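Local atomic coordinates of formylmethanofuran--tetrahydromethanopterin formyltransferase (Methanosarcina barkeri, PDB entry 1M5S), a protein that probably catalyses the reversible transfer of a formyl group from formylmethanofuran to tetrahydromethanopterin, an early step of methanogenesis from carbon dioxide. Residues 171-176 / 241-246; 222-227 / 235-240; 177-182 / 266-271; 182-187 / 245-250. One frame throughout, in Å; residues are numbered along the deposited sequence.

Contact 1: 171-176 / 241-246; sequences DSQMTA and VNAVYE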
loop_
_atom_site.group_PDB
_atom_site.type_symbol
_atom_site.label_atom_id
_atom_site.label_comp_id
_atom_site.label_asym_id
_atom_site.label_seq_id
_atom_site.Cartn_x
_atom_site.Cartn_y
_atom_site.Cartn_z
ATOM N N ASP A 171 14.334 -7.710 22.145
ATOM C CA ASP A 171 14.015 -8.930 22.886
ATOM C C ASP A 171 13.456 -10.037 21.992
ATOM O O ASP A 171 13.631 -11.223 22.271
ATOM C CB ASP A 171 13.047 -8.634 24.043
ATOM C CG ASP A 171 11.736 -7.999 23.593
ATOM O OD1 ASP A 171 11.543 -7.711 22.398
ATOM O OD2 ASP A 171 10.871 -7.807 24.467
ATOM N N SER A 172 12.870 -9.632 20.870
ATOM C CA SER A 172 12.285 -10.558 19.909
ATOM C C SER A 172 12.593 -10.057 18.501
ATOM O O SER A 172 12.924 -8.885 18.314
ATOM C CB SER A 172 10.762 -10.644 20.115
ATOM O OG SER A 172 10.115 -9.438 19.725
ATOM N N GLN A 173 12.458 -10.947 17.520
ATOM C CA GLN A 173 12.648 -10.583 16.125
ATOM C C GLN A 173 11.744 -9.437 15.712
ATOM O O GLN A 173 12.198 -8.484 15.079
ATOM C CB GLN A 173 12.380 -11.782 15.221
ATOM C CG GLN A 173 12.840 -11.580 13.792
ATOM C CD GLN A 173 12.810 -12.860 12.990
ATOM O OE1 GLN A 173 11.749 -13.436 12.749
ATOM N NE2 GLN A 173 13.981 -13.305 12.555
ATOM N N MET A 174 10.464 -9.531 16.059
ATOM C CA MET A 174 9.495 -8.535 15.598
ATOM C C MET A 174 9.619 -7.197 16.316
ATOM O O MET A 174 9.311 -6.162 15.739
ATOM C CB MET A 174 8.069 -9.073 15.716
ATOM C CG MET A 174 7.779 -10.251 14.787
ATOM S SD MET A 174 8.556 -10.132 13.137
ATOM C CE MET A 174 7.828 -8.617 12.486
ATOM N N THR A 175 10.163 -7.211 17.531
ATOM C CA THR A 175 10.496 -5.972 18.233
ATOM C C THR A 175 11.588 -5.203 17.500
ATOM O O THR A 175 11.450 -4.002 17.235
ATOM C CB THR A 175 10.988 -6.245 19.668
ATOM O OG1 THR A 175 9.901 -6.727 20.465
ATOM C CG2 THR A 175 11.544 -4.976 20.297
ATOM N N ALA A 176 12.673 -5.906 17.177
ATOM C CA ALA A 176 13.802 -5.289 16.493
ATOM C C ALA A 176 13.406 -4.857 15.078
ATOM O O ALA A 176 13.767 -3.764 14.638
ATOM C CB ALA A 176 14.987 -6.255 16.452
ATOM N N VAL A 241 18.438 -10.619 24.492
ATOM C CA VAL A 241 18.271 -10.226 23.091
ATOM C C VAL A 241 18.151 -11.454 22.187
ATOM O O VAL A 241 18.985 -12.359 22.252
ATOM C CB VAL A 241 19.456 -9.370 22.604
ATOM C CG1 VAL A 241 19.426 -9.230 21.088
ATOM C CG2 VAL A 241 19.415 -8.008 23.264
ATOM N N ASN A 242 17.138 -11.463 21.319
ATOM C CA ASN A 242 16.951 -12.573 20.386
ATOM C C ASN A 242 17.084 -12.203 18.917
ATOM O O ASN A 242 17.048 -13.082 18.058
ATOM C CB ASN A 242 15.600 -13.242 20.614
ATOM C CG ASN A 242 15.615 -14.168 21.794
ATOM O OD1 ASN A 242 15.957 -15.340 21.665
ATOM N ND2 ASN A 242 15.324 -13.631 22.972
ATOM N N ALA A 243 17.288 -10.921 18.630
ATOM C CA ALA A 243 17.405 -10.473 17.248
ATOM C C ALA A 243 18.076 -9.114 17.137
ATOM O O ALA A 243 17.906 -8.247 18.000
ATOM C CB ALA A 243 16.022 -10.432 16.590
ATOM N N VAL A 244 18.865 -8.947 16.080
ATOM C CA VAL A 244 19.482 -7.670 15.770
ATOM C C VAL A 244 19.194 -7.335 14.313
ATOM O O VAL A 244 19.243 -8.208 13.443
ATOM C CB VAL A 244 21.017 -7.713 15.965
ATOM C CG1 VAL A 244 21.610 -6.323 15.765
ATOM C CG2 VAL A 244 21.362 -8.251 17.347
ATOM N N TYR A 245 18.823 -6.083 14.066
ATOM C CA TYR A 245 18.739 -5.563 12.706
ATOM C C TYR A 245 19.638 -4.343 12.593
ATOM O O TYR A 245 19.838 -3.613 13.569
ATOM C CB TYR A 245 17.293 -5.178 12.342
ATOM C CG TYR A 245 16.409 -6.364 12.031
ATOM C CD1 TYR A 245 16.509 -7.038 10.812
ATOM C CD2 TYR A 245 15.511 -6.850 12.978
ATOM C CE1 TYR A 245 15.739 -8.165 10.549
ATOM C CE2 TYR A 245 14.747 -7.974 12.729
ATOM C CZ TYR A 245 14.868 -8.628 11.516
ATOM O OH TYR A 245 14.148 -9.770 11.304
ATOM N N GLU A 246 20.200 -4.147 11.405
ATOM C CA GLU A 246 21.029 -2.988 11.124
ATOM C C GLU A 246 20.378 -2.144 10.032
ATOM O O GLU A 246 19.700 -2.671 9.149
ATOM C CB GLU A 246 22.419 -3.445 10.683
ATOM C CG GLU A 246 23.296 -2.330 10.144
ATOM C CD GLU A 246 24.620 -2.827 9.582
ATOM O OE1 GLU A 246 24.773 -4.052 9.364
ATOM O OE2 GLU A 246 25.508 -1.972 9.355
#

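Contact 2: 222-227 / 235-240; sequences ERFCPS and TEIPAD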
loop_
_atom_site.group_PDB
_atom_site.type_symbol
_atom_site.label_atom_id
_atom_site.label_comp_id
_atom_site.label_asym_id
_atom_site.label_seq_id
_atom_site.Cartn_x
_atom_site.Cartn_y
_atom_site.Cartn_z
ATOM N N GLU A 222 29.566 -13.858 13.411
ATOM C CA GLU A 222 28.947 -14.772 14.372
ATOM C C GLU A 222 28.762 -14.154 15.763
ATOM O O GLU A 222 28.024 -14.692 16.589
ATOM C CB GLU A 222 29.772 -16.065 14.479
ATOM C CG GLU A 222 31.168 -15.894 15.093
ATOM C CD GLU A 222 32.174 -15.260 14.143
ATOM O OE1 GLU A 222 31.981 -15.359 12.911
ATOM O OE2 GLU A 222 33.163 -14.665 14.628
ATOM N N ARG A 223 29.410 -13.015 16.002
ATOM C CA ARG A 223 29.334 -12.335 17.293
ATOM C C ARG A 223 28.018 -11.594 17.480
ATOM O O ARG A 223 27.715 -11.143 18.583
ATOM C CB ARG A 223 30.485 -11.336 17.453
ATOM C CG ARG A 223 31.875 -11.944 17.368
ATOM C CD ARG A 223 32.946 -10.883 17.594
ATOM N NE ARG A 223 33.249 -10.705 19.014
ATOM C CZ ARG A 223 33.369 -9.528 19.625
ATOM N NH1 ARG A 223 33.667 -9.482 20.918
ATOM N NH2 ARG A 223 33.169 -8.398 18.954
ATOM N N PHE A 224 27.290 -11.384 16.383
ATOM C CA PHE A 224 25.989 -10.717 16.432
ATOM C C PHE A 224 24.865 -11.618 15.941
ATOM O O PHE A 224 23.804 -11.135 15.557
ATOM C CB PHE A 224 26.008 -9.435 15.596
ATOM C CG PHE A 224 26.886 -8.358 16.153
ATOM C CD1 PHE A 224 28.192 -8.206 15.701
ATOM C CD2 PHE A 224 26.390 -7.453 17.080
ATOM C CE1 PHE A 224 28.987 -7.164 16.160
ATOM C CE2 PHE A 224 27.175 -6.407 17.545
ATOM C CZ PHE A 224 28.477 -6.262 17.083
ATOM N N CYS A 225 25.109 -12.925 15.953
ATOM C CA CYS A 225 24.098 -13.912 15.585
ATOM C C CYS A 225 23.449 -14.530 16.827
ATOM O O CYS A 225 24.038 -15.396 17.477
ATOM C CB CYS A 225 24.724 -15.017 14.727
ATOM S SG CYS A 225 25.405 -14.441 13.162
ATOM N N PRO A 226 22.209 -14.113 17.152
ATOM C CA PRO A 226 21.544 -14.512 18.397
ATOM C C PRO A 226 21.254 -16.009 18.502
ATOM O O PRO A 226 21.352 -16.586 19.584
ATOM C CB PRO A 226 20.257 -13.677 18.397
ATOM C CG PRO A 226 20.589 -12.504 17.560
ATOM C CD PRO A 226 21.435 -13.071 16.457
ATOM N N SER A 227 20.937 -16.639 17.374
ATOM C CA SER A 227 20.576 -18.054 17.362
ATOM C C SER A 227 21.745 -18.987 17.721
ATOM O O SER A 227 21.543 -20.183 17.928
ATOM C CB SER A 227 20.001 -18.442 15.993
ATOM O OG SER A 227 21.007 -18.458 14.991
ATOM N N THR A 235 30.507 -13.484 22.018
ATOM C CA THR A 235 29.250 -12.979 21.493
ATOM C C THR A 235 28.948 -11.587 22.035
ATOM O O THR A 235 29.300 -11.255 23.168
ATOM C CB THR A 235 28.083 -13.941 21.835
ATOM O OG1 THR A 235 26.860 -13.440 21.278
ATOM C CG2 THR A 235 27.942 -14.121 23.345
ATOM N N GLU A 236 28.416 -10.740 21.160
ATOM C CA GLU A 236 27.989 -9.397 21.524
ATOM C C GLU A 236 26.509 -9.355 21.891
ATOM O O GLU A 236 25.969 -8.283 22.164
ATOM C CB GLU A 236 28.242 -8.449 20.357
ATOM C CG GLU A 236 29.701 -8.111 20.136
ATOM C CD GLU A 236 30.185 -7.035 21.084
ATOM O OE1 GLU A 236 29.602 -5.928 21.078
ATOM O OE2 GLU A 236 31.113 -7.311 21.871
ATOM N N ILE A 237 25.865 -10.521 21.868
ATOM C CA ILE A 237 24.418 -10.653 22.062
ATOM C C ILE A 237 24.125 -11.039 23.512
ATOM O O ILE A 237 24.491 -12.133 23.946
ATOM C CB ILE A 237 23.820 -11.752 21.114
ATOM C CG1 ILE A 237 24.162 -11.442 19.654
ATOM C CG2 ILE A 237 22.311 -11.846 21.275
ATOM C CD1 ILE A 237 23.853 -10.020 19.234
ATOM N N PRO A 238 23.454 -10.149 24.272
ATOM C CA PRO A 238 22.992 -10.437 25.637
ATOM C C PRO A 238 21.994 -11.578 25.663
ATOM O O PRO A 238 21.401 -11.918 24.635
ATOM C CB PRO A 238 22.342 -9.131 26.079
ATOM C CG PRO A 238 22.967 -8.100 25.231
ATOM C CD PRO A 238 23.179 -8.751 23.903
ATOM N N ALA A 239 21.780 -12.148 26.844
ATOM C CA ALA A 239 20.862 -13.273 26.982
ATOM C C ALA A 239 19.418 -12.861 26.684
ATOM O O ALA A 239 18.628 -13.664 26.177
ATOM C CB ALA A 239 20.965 -13.864 28.385
ATOM N N ASP A 240 19.090 -11.600 26.956
ATOM C CA ASP A 240 17.724 -11.117 26.769
ATOM C C ASP A 240 17.456 -10.518 25.386
ATOM O O ASP A 240 16.356 -10.025 25.130
ATOM C CB ASP A 240 17.347 -10.114 27.871
ATOM C CG ASP A 240 18.182 -8.838 27.834
ATOM O OD1 ASP A 240 19.280 -8.828 27.235
ATOM O OD2 ASP A 240 17.749 -7.838 28.445
HETATM O O HOH W 1 26.571 -14.691 18.862
#

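Contact 3: 177-182 / 266-271; sequences LTAAEA and KAAVTV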
loop_
_atom_site.group_PDB
_atom_site.type_symbol
_atom_site.label_atom_id
_atom_site.label_comp_id
_atom_site.label_asym_id
_atom_site.label_seq_id
_atom_site.Cartn_x
_atom_site.Cartn_y
_atom_site.Cartn_z
ATOM N N LEU A 177 12.611 -5.680 14.397
ATOM C CA LEU A 177 12.182 -5.358 13.039
ATOM C C LEU A 177 11.259 -4.141 12.999
ATOM O O LEU A 177 11.372 -3.303 12.109
ATOM C CB LEU A 177 11.479 -6.555 12.394
ATOM C CG LEU A 177 11.055 -6.368 10.929
ATOM C CD1 LEU A 177 12.208 -5.773 10.111
ATOM C CD2 LEU A 177 10.621 -7.701 10.355
ATOM N N THR A 178 10.328 -4.063 13.948
ATOM C CA THR A 178 9.382 -2.949 14.002
ATOM C C THR A 178 10.125 -1.647 14.280
ATOM O O THR A 178 9.827 -0.610 13.683
ATOM C CB THR A 178 8.320 -3.179 15.089
ATOM O OG1 THR A 178 7.605 -4.383 14.787
ATOM C CG2 THR A 178 7.340 -2.014 15.149
ATOM N N ALA A 179 11.157 -1.744 15.115
ATOM C CA ALA A 179 12.027 -0.615 15.413
ATOM C C ALA A 179 12.779 -0.162 14.157
ATOM O O ALA A 179 12.802 1.028 13.842
ATOM C CB ALA A 179 13.004 -0.993 16.529
ATOM N N ALA A 180 13.248 -1.131 13.373
ATOM C CA ALA A 180 13.922 -0.860 12.108
ATOM C C ALA A 180 12.957 -0.235 11.108
ATOM O O ALA A 180 13.276 0.758 10.451
ATOM C CB ALA A 180 14.501 -2.144 11.539
ATOM N N GLU A 181 11.744 -0.773 11.061
ATOM C CA GLU A 181 10.711 -0.265 10.158
ATOM C C GLU A 181 10.394 1.199 10.457
ATOM O O GLU A 181 10.345 2.022 9.540
ATOM C CB GLU A 181 9.443 -1.115 10.285
ATOM C CG GLU A 181 8.294 -0.663 9.410
ATOM C CD GLU A 181 7.046 -1.502 9.592
ATOM O OE1 GLU A 181 7.142 -2.628 10.136
ATOM O OE2 GLU A 181 5.969 -1.044 9.154
ATOM N N ALA A 182 10.222 1.519 11.740
ATOM C CA ALA A 182 9.952 2.892 12.171
ATOM C C ALA A 182 11.119 3.810 11.819
ATOM O O ALA A 182 10.909 4.918 11.322
ATOM C CB ALA A 182 9.693 2.936 13.664
ATOM N N LYS A 266 16.142 7.593 17.311
ATOM C CA LYS A 266 15.103 8.151 18.177
ATOM C C LYS A 266 13.729 7.533 17.905
ATOM O O LYS A 266 12.891 7.450 18.804
ATOM C CB LYS A 266 15.034 9.673 18.014
ATOM C CG LYS A 266 16.319 10.390 18.414
ATOM C CD LYS A 266 16.060 11.477 19.431
ATOM C CE LYS A 266 15.362 12.670 18.815
ATOM N NZ LYS A 266 15.061 13.696 19.847
ATOM N N ALA A 267 13.515 7.089 16.668
ATOM C CA ALA A 267 12.284 6.384 16.311
ATOM C C ALA A 267 12.342 4.919 16.739
ATOM O O ALA A 267 11.363 4.382 17.253
ATOM C CB ALA A 267 12.031 6.491 14.810
ATOM N N ALA A 268 13.514 4.303 16.599
ATOM C CA ALA A 268 13.715 2.915 17.014
ATOM C C ALA A 268 13.480 2.674 18.503
ATOM O O ALA A 268 12.920 1.644 18.882
ATOM C CB ALA A 268 15.110 2.447 16.629
ATOM N N VAL A 269 13.942 3.584 19.356
ATOM C CA VAL A 269 13.810 3.365 20.800
ATOM C C VAL A 269 12.405 3.625 21.348
ATOM O O VAL A 269 12.178 3.494 22.550
ATOM C CB VAL A 269 14.828 4.212 21.633
ATOM C CG1 VAL A 269 16.248 3.926 21.178
ATOM C CG2 VAL A 269 14.494 5.697 21.536
ATOM N N THR A 270 11.466 3.993 20.481
ATOM C CA THR A 270 10.076 4.152 20.909
ATOM C C THR A 270 9.328 2.821 20.939
ATOM O O THR A 270 8.242 2.736 21.506
ATOM C CB THR A 270 9.301 5.154 20.012
ATOM O OG1 THR A 270 9.233 4.664 18.667
ATOM C CG2 THR A 270 9.984 6.504 20.012
ATOM N N VAL A 271 9.932 1.787 20.349
ATOM C CA VAL A 271 9.342 0.446 20.298
ATOM C C VAL A 271 9.699 -0.347 21.557
ATOM O O VAL A 271 10.872 -0.594 21.829
ATOM C CB VAL A 271 9.842 -0.345 19.047
ATOM C CG1 VAL A 271 9.300 -1.785 19.065
ATOM C CG2 VAL A 271 9.415 0.370 17.760
#

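Contact 4: 182-187 / 245-250; sequences AAVDTI and YEIVIN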
loop_
_atom_site.group_PDB
_atom_site.type_symbol
_atom_site.label_atom_id
_atom_site.label_comp_id
_atom_site.label_asym_id
_atom_site.label_seq_id
_atom_site.Cartn_x
_atom_site.Cartn_y
_atom_site.Cartn_z
ATOM N N ALA A 182 10.222 1.519 11.740
ATOM C CA ALA A 182 9.952 2.892 12.171
ATOM C C ALA A 182 11.119 3.810 11.819
ATOM O O ALA A 182 10.909 4.918 11.322
ATOM C CB ALA A 182 9.693 2.936 13.664
ATOM N N ALA A 183 12.345 3.329 12.033
ATOM C CA ALA A 183 13.547 4.091 11.675
ATOM C C ALA A 183 13.649 4.361 10.167
ATOM O O ALA A 183 13.916 5.491 9.748
ATOM C CB ALA A 183 14.793 3.364 12.169
ATOM N N VAL A 184 13.368 3.341 9.358
ATOM C CA VAL A 184 13.404 3.481 7.905
ATOM C C VAL A 184 12.337 4.446 7.368
ATOM O O VAL A 184 12.617 5.248 6.472
ATOM C CB VAL A 184 13.267 2.103 7.229
ATOM C CG1 VAL A 184 12.998 2.250 5.728
ATOM C CG2 VAL A 184 14.542 1.318 7.455
ATOM N N ASP A 185 11.133 4.401 7.942
ATOM C CA ASP A 185 10.066 5.324 7.559
ATOM C C ASP A 185 10.466 6.755 7.893
ATOM O O ASP A 185 10.119 7.688 7.173
ATOM C CB ASP A 185 8.762 4.985 8.290
ATOM C CG ASP A 185 8.063 3.759 7.721
ATOM O OD1 ASP A 185 8.275 3.415 6.539
ATOM O OD2 ASP A 185 7.269 3.144 8.457
ATOM N N THR A 186 11.155 6.924 9.018
ATOM C CA THR A 186 11.605 8.242 9.461
ATOM C C THR A 186 12.694 8.782 8.538
ATOM O O THR A 186 12.642 9.931 8.108
ATOM C CB THR A 186 12.163 8.175 10.888
ATOM O OG1 THR A 186 11.218 7.503 11.723
ATOM C CG2 THR A 186 12.402 9.569 11.436
ATOM N N ILE A 187 13.654 7.926 8.210
ATOM C CA ILE A 187 14.750 8.303 7.332
ATOM C C ILE A 187 14.257 8.630 5.918
ATOM O O ILE A 187 14.775 9.546 5.286
ATOM C CB ILE A 187 15.824 7.191 7.296
ATOM C CG1 ILE A 187 16.443 7.047 8.691
ATOM C CG2 ILE A 187 16.904 7.518 6.267
ATOM C CD1 ILE A 187 17.333 5.842 8.854
ATOM N N TYR A 245 18.823 -6.083 14.066
ATOM C CA TYR A 245 18.739 -5.563 12.706
ATOM C C TYR A 245 19.638 -4.343 12.593
ATOM O O TYR A 245 19.838 -3.613 13.569
ATOM C CB TYR A 245 17.293 -5.178 12.342
ATOM C CG TYR A 245 16.409 -6.364 12.031
ATOM C CD1 TYR A 245 16.509 -7.038 10.812
ATOM C CD2 TYR A 245 15.511 -6.850 12.978
ATOM C CE1 TYR A 245 15.739 -8.165 10.549
ATOM C CE2 TYR A 245 14.747 -7.974 12.729
ATOM C CZ TYR A 245 14.868 -8.628 11.516
ATOM O OH TYR A 245 14.148 -9.770 11.304
ATOM N N GLU A 246 20.200 -4.147 11.405
ATOM C CA GLU A 246 21.029 -2.988 11.124
ATOM C C GLU A 246 20.378 -2.144 10.032
ATOM O O GLU A 246 19.700 -2.671 9.149
ATOM C CB GLU A 246 22.419 -3.445 10.683
ATOM C CG GLU A 246 23.296 -2.330 10.144
ATOM C CD GLU A 246 24.620 -2.827 9.582
ATOM O OE1 GLU A 246 24.773 -4.052 9.364
ATOM O OE2 GLU A 246 25.508 -1.972 9.355
ATOM N N ILE A 247 20.493 -0.827 10.164
ATOM C CA ILE A 247 20.078 0.083 9.110
ATOM C C ILE A 247 21.318 0.766 8.539
ATOM O O ILE A 247 22.083 1.380 9.281
ATOM C CB ILE A 247 19.067 1.126 9.645
ATOM C CG1 ILE A 247 17.768 0.409 10.042
ATOM C CG2 ILE A 247 18.782 2.193 8.591
ATOM C CD1 ILE A 247 16.613 1.310 10.247
ATOM N N VAL A 248 21.620 0.459 7.275
ATOM C CA VAL A 248 22.699 1.118 6.540
ATOM C C VAL A 248 22.180 2.352 5.814
ATOM O O VAL A 248 21.123 2.316 5.191
ATOM C CB VAL A 248 23.346 0.164 5.516
ATOM C CG1 VAL A 248 24.423 0.890 4.728
ATOM C CG2 VAL A 248 23.945 -1.032 6.229
ATOM N N ILE A 249 22.953 3.429 5.882
ATOM C CA ILE A 249 22.555 4.749 5.394
ATOM C C ILE A 249 23.656 5.302 4.471
ATOM O O ILE A 249 24.820 5.375 4.866
ATOM C CB ILE A 249 22.352 5.736 6.583
ATOM C CG1 ILE A 249 21.351 5.151 7.581
ATOM C CG2 ILE A 249 21.883 7.091 6.088
ATOM C CD1 ILE A 249 21.283 5.873 8.894
ATOM N N ASN A 250 23.315 5.528 3.204
ATOM C CA ASN A 250 24.165 6.295 2.296
ATOM C C ASN A 250 23.616 7.703 2.225
ATOM O O ASN A 250 22.439 7.924 2.487
ATOM C CB ASN A 250 24.169 5.680 0.899
ATOM C CG ASN A 250 24.829 4.322 0.861
ATOM O OD1 ASN A 250 25.167 3.754 1.900
ATOM N ND2 ASN A 250 25.008 3.784 -0.338
#

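Contact 1: 171-176 / 241-246
With CG of Tyr245 turned away from its own carbonyl carbon (chi1 -76°), the phenol reaches the first turn of helix 173-187, where it meets Gln173, whose extended chain starts with CG opposite the backbone N (chi1 -167°). The ring offers its edge to the helix: Ala176 CB lies near the ring plane, 3.6 Å from Tyr245 CD2, and Gln173 O is 3.5 Å from Tyr245 CE2. Beyond them Gln173 CG touches Tyr245 OH at 3.3 Å, amide and ring planes 45° apart, but both polar ends are bound by Glu146 of the second subunit, OH to its carboxylate and NE2 to its carbonyl. A leucine in place of Tyr245 would probably leave that carboxylate without its hydroxyl partner and open a gap beside Ala176. Ala243 CB packs 3.4 Å from Gln173 CA. The one hydrogen bond between the segments runs from Asn242 ND2 to Asp171 O (3.0 Å), the donor tilted from the carbonyl plane. Asn242 and Ala243 both face Gly170 in a classic beta bulge, an irregularity in the antiparallel pairing of strand 243-251 with the end of strand 147-170, just where the chain leaves for helix 173-187.

Contact 2: 222-227 / 235-240
One face of the Phe224 ring carries Glu236 CB, which stands 23° off the ring normal in a CH-pi contact 4.0 Å from the centroid, while the ring of Phe167 meets Phe224 edge-to-face. The Arg223 guanidinium likewise has Glu236 CG over one face, set toward its rim. Glu236, bent at chi2 (-81°), thus lays its aliphatic part against both flat groups, running alongside Phe224 and slantwise to Arg223. Its OE2 lies 3.5 Å from Arg223 NH1, well out of the guanidinium plane, so this salt bridge works by charge alone. The backbone supplies a firmer link: Glu236 N donates to Arg223 O at 2.7 Å, in the carbonyl plane and fairly straight (161°). Ile237 CD1 reaches Phe224 CA at 3.6 Å, and its CG2 touches Pro226 CB at 4.0 Å. Replacing Phe224 by an alanine would probably strip Glu236 CB of its aromatic support and leave the glutamate chain freer to turn. A water accepts from Thr235 OG1 and donates to Glu222 O and Cys225 O, tying the segments together beside the direct bond. Met145 of the second subunit packs on Phe224 and Pro226. Thr235 OG1 also accepts from Ile237 N (3.1 Å), which makes an ST turn, here within the long irregular excursion that leads into strand 243-251.

Contact 3: 177-182 / 266-271
Apolar contacts between small side chains join the two segments. Ala179 CB meets Ala268 CB at 4.0 Å, and the CA atoms of these two residues are just 4.2 Å apart, a closeness that the methyl side chains permit. One turn further along helix 173-187, Ala182 CB faces Ala267 CB at 4.4 Å. Val271 adds a branched group: CG1 stands opposite the backbone N (chi1 176°), which leaves CG2 opposite the carbonyl carbon, and CG2 comes within 3.6 Å of Ala179 CA and also touches Thr178 CG2, the two side chains crossing at about a right angle. Methyl groups approach backbone oxygens as well, with Ala179 CB 3.5 Å from Ala268 O. The segments exchange no hydrogen bond with each other. Ala267 O accepts from both Thr270 OG1 (2.6 Å) and Thr270 N (3.3 Å), a double grip on the last turn of helix 254-268, and a type I turn from Ala268 to Val271 then brings the valine back to the neighbouring helix. Thr178 OG1 bonds to Met174 O in its own helix, leaving the methyl to Val271. Ile168 of strand 147-170 packs against Ala179 and Ala268, so helices 173-187 and 254-268 lie together on that strand, while Thr29 and Ala28 of the fourth subunit touch Thr178 and Ala182 respectively.

Contact 4: 182-187 / 245-250
Ile247 points its side chain from the strand at the helix, and its CD1 methyl ends between two helix residues, 3.4 Å from Ala183 CB and 3.5 Å from Val184 CG2. Both separations are tighter than usual for carbon pairs, so this methyl is closely fitted. The isoleucine chain runs outward with CG1 opposite its carbonyl carbon (chi1 -66°) and CD1 extended beyond it (chi2 -165°), which carries the methyl to the helix surface; there Val184 crosses it at a slant. Ile187, one turn on from Ala183, comes the other way: it and Ile247 slide past each other in opposite directions, so that Ile187 CD1 rests on the CG2 branch of Ile247 at 3.9 Å. The same CD1 meets Ile249 CD1 at 4.0 Å, methyl against methyl. Ile247 and Ile249, two apart in the strand, therefore both turn to the helix. Within the helix, Thr186 N and Thr186 OG1 reach Ala182 O from opposite faces of its plane, the hydroxyl at 2.6 Å, which satisfies this polar group away from the strand. Phe166 of strand 147-170 extends the apolar layer under Ala183, and Ala260 and Met261 of helix 254-268 cover Ile249. Helix 182-187 and strand 245-250 run nearly parallel, 14° apart with axes 10.0 Å from each other, as in the helix-on-sheet layer of an alpha/beta sandwich.

Contacts 1, 3 and 4 are buried, contact 1 with exposed Asn242 at its border; contact 2 is only partly so. Contacts 1 and 4 hold the same pair, helix 173-187 and strand 243-251: contact 1 is a partly polar start facing the second subunit, contact 4 a purely aliphatic stretch whose centre lies about 9 Å from the centre of the chain. Contact 3 turns another side of that helix to helix 254-268 and relies on alanines; it shares Ala182 with contact 4, where Ala267 also packs on Thr186. Contact 2, the most peripheral of the four, has a salt bridge and a bridging water, yet meets contact 1 through Pro226 on Ala243 and Ile237 on Val244.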